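Local atomic coordinates of Asp/Glu-specific dipeptidyl-peptidase (PDB entry 5JXF), a protein that removes dipeptides from the N-terminus of oligopeptides as a serine peptidase, with strict specificity for Asp or Glu at the P1 position. Residues T98-G103 against G213-L218. Sequence-based numbering, arbitrary orientation.
Sequences TNHHCG and GAPPSL. With ARG (arginine), chain E.
The imidazole of His100 reaches into the bend formed by Ala214, Pro215 and Ser217, and all the side-chain contacts between 98-103 and 213-218 are made by this ring. Its CG stands anti to the backbone N (chi1 -177°), which carries the ring out from the start of helix 100-109 to the point where strand 197-214 gives way to helix 217-220. Around its rim, CD2 lies 4.3 Å from the methyl CB of Ala214, while CE1 meets OG of Ser217 at 3.5 Å; both partners sit near the ring plane. That hydroxyl has its hydrogen bond with the carbonyl of Leu118, and CE1 comes up beside it. The His100 and Pro215 side chains run past each other in opposite directions, CD2 of His100 lying 4.0 Å from CD of Pro215. The carbonyl O of Pro215 stands oblique to the ring, and a water connects the two: it is 2.8 Å from NE2 of His100, in the ring plane at its edge, and donates to O of Pro215 at 2.6 Å. Phe104 meets the His100 ring with the planes about 70° apart. This buried packing joins the first turn of helix 100-109, which follows strand 95-98, to the turn after strand 197-214; both strands lie in one antiparallel sheet of the chymotrypsin-like double beta-barrel catalytic domain of S46 peptidases. The backbone N of His100 makes a weak hydrogen bond to OD1 of Asp237. The next residue, His101, turns to the substrate side, its ND1 bonded to Asp237 and its NE2 to Ser662, consistent with a catalytic triad. A chi1 of 74° sets its ring between the bound arginine, whose CB sits 3.4 Å above one face, and CB of Asn99, which lies over the opposite face; both are offset toward the rim.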
loop_
_atom_site.group_PDB
_atom_site.type_symbol
_atom_site.label_atom_id
_atom_site.label_comp_id
_atom_site.label_asym_id
_atom_site.label_seq_id
_atom_site.Cartn_x
_atom_site.Cartn_y
_atom_site.Cartn_z
ATOM N N THR A 98 -25.331 15.015 -5.477
ATOM C CA THR A 98 -25.138 13.595 -5.209
ATOM C C THR A 98 -23.694 13.183 -5.621
ATOM O O THR A 98 -22.849 14.048 -5.856
ATOM C CB THR A 98 -26.213 12.723 -5.933
ATOM O OG1 THR A 98 -26.162 11.382 -5.434
ATOM C CG2 THR A 98 -26.013 12.702 -7.451
ATOM N N ASN A 99 -23.405 11.888 -5.665
ATOM C CA ASN A 99 -22.059 11.403 -6.093
ATOM C C ASN A 99 -21.889 11.402 -7.594
ATOM O O ASN A 99 -22.866 11.306 -8.337
ATOM C CB ASN A 99 -21.780 9.964 -5.622
ATOM C CG ASN A 99 -21.544 9.862 -4.144
ATOM O OD1 ASN A 99 -21.638 8.780 -3.562
ATOM N ND2 ASN A 99 -21.224 10.985 -3.525
ATOM N N HIS A 100 -20.644 11.436 -8.046
ATOM C CA HIS A 100 -20.362 11.239 -9.458
ATOM C C HIS A 100 -20.754 9.832 -9.929
ATOM O O HIS A 100 -21.272 9.658 -11.035
ATOM C CB HIS A 100 -18.876 11.514 -9.750
ATOM C CG HIS A 100 -18.517 11.406 -11.199
ATOM N ND1 HIS A 100 -17.889 10.300 -11.729
ATOM C CD2 HIS A 100 -18.713 12.259 -12.231
ATOM C CE1 HIS A 100 -17.690 10.485 -13.021
ATOM N NE2 HIS A 100 -18.192 11.663 -13.353
ATOM N N HIS A 101 -20.542 8.817 -9.104
ATOM C CA HIS A 101 -20.914 7.491 -9.574
ATOM C C HIS A 101 -22.444 7.241 -9.484
ATOM O O HIS A 101 -22.940 6.323 -10.117
ATOM C CB HIS A 101 -20.124 6.395 -8.847
ATOM C CG HIS A 101 -20.546 6.145 -7.431
ATOM N ND1 HIS A 101 -19.844 6.639 -6.351
ATOM C CD2 HIS A 101 -21.559 5.410 -6.917
ATOM C CE1 HIS A 101 -20.420 6.237 -5.231
ATOM N NE2 HIS A 101 -21.467 5.495 -5.547
ATOM N N CYS A 102 -23.181 8.082 -8.758
ATOM C CA CYS A 102 -24.662 8.039 -8.814
ATOM C C CYS A 102 -25.173 8.694 -10.104
ATOM O O CYS A 102 -26.077 8.184 -10.767
ATOM C CB CYS A 102 -25.288 8.747 -7.618
ATOM S SG CYS A 102 -24.770 8.163 -6.015
ATOM N N GLY A 103 -24.596 9.838 -10.452
ATOM C CA GLY A 103 -24.881 10.464 -11.730
ATOM C C GLY A 103 -24.271 9.751 -12.930
ATOM O O GLY A 103 -24.609 10.066 -14.078
ATOM N N GLY A 213 -24.467 19.471 -13.502
ATOM C CA GLY A 213 -23.020 19.539 -13.475
ATOM C C GLY A 213 -22.332 18.239 -13.093
ATOM O O GLY A 213 -22.826 17.471 -12.257
ATOM N N ALA A 214 -21.189 17.981 -13.721
ATOM C CA ALA A 214 -20.327 16.878 -13.301
ATOM C C ALA A 214 -18.880 17.161 -13.660
ATOM O O ALA A 214 -18.599 17.656 -14.746
ATOM C CB ALA A 214 -20.769 15.574 -13.928
ATOM N N PRO A 215 -17.959 16.822 -12.746
ATOM C CA PRO A 215 -16.516 16.942 -12.986
ATOM C C PRO A 215 -16.053 15.872 -13.959
ATOM O O PRO A 215 -16.746 14.858 -14.111
ATOM C CB PRO A 215 -15.910 16.703 -11.601
ATOM C CG PRO A 215 -16.880 15.715 -10.971
ATOM C CD PRO A 215 -18.247 16.195 -11.445
ATOM N N PRO A 216 -14.891 16.072 -14.591
ATOM C CA PRO A 216 -14.279 14.974 -15.347
ATOM C C PRO A 216 -14.137 13.729 -14.486
ATOM O O PRO A 216 -14.031 13.824 -13.260
ATOM C CB PRO A 216 -12.910 15.544 -15.752
ATOM C CG PRO A 216 -12.659 16.644 -14.798
ATOM C CD PRO A 216 -14.011 17.255 -14.544
ATOM N N SER A 217 -14.185 12.563 -15.123
ATOM C CA SER A 217 -14.044 11.297 -14.412
ATOM C C SER A 217 -12.738 11.205 -13.642
ATOM O O SER A 217 -12.652 10.504 -12.641
ATOM C CB SER A 217 -14.130 10.122 -15.384
ATOM O OG SER A 217 -15.482 9.813 -15.686
ATOM N N LEU A 218 -11.709 11.902 -14.114
ATOM C CA LEU A 218 -10.421 11.822 -13.432
ATOM C C LEU A 218 -10.536 12.495 -12.071
ATOM O O LEU A 218 -9.844 12.120 -11.142
ATOM C CB LEU A 218 -9.302 12.432 -14.279
ATOM C CG LEU A 218 -8.880 11.528 -15.450
ATOM C CD1 LEU A 218 -8.073 12.315 -16.470
ATOM C CD2 LEU A 218 -8.110 10.267 -14.981
HETATM N N ARG E . -17.255 2.247 -3.651
HETATM C CA ARG E . -18.340 3.168 -3.956
HETATM C C ARG E . -19.643 2.586 -3.396
HETATM O O ARG E . -20.014 1.466 -3.733
HETATM C CB ARG E . -18.442 3.410 -5.467
HETATM C CG ARG E . -17.225 4.122 -6.080
HETATM C CD ARG E . -17.347 4.246 -7.600
HETATM N NE ARG E . -17.481 2.941 -8.241
HETATM C CZ ARG E . -16.455 2.217 -8.697
HETATM N NH1 ARG E . -15.208 2.677 -8.594
HETATM N NH2 ARG E . -16.672 1.031 -9.265
HETATM O O HOH W 1 -17.720 13.013 -15.714
#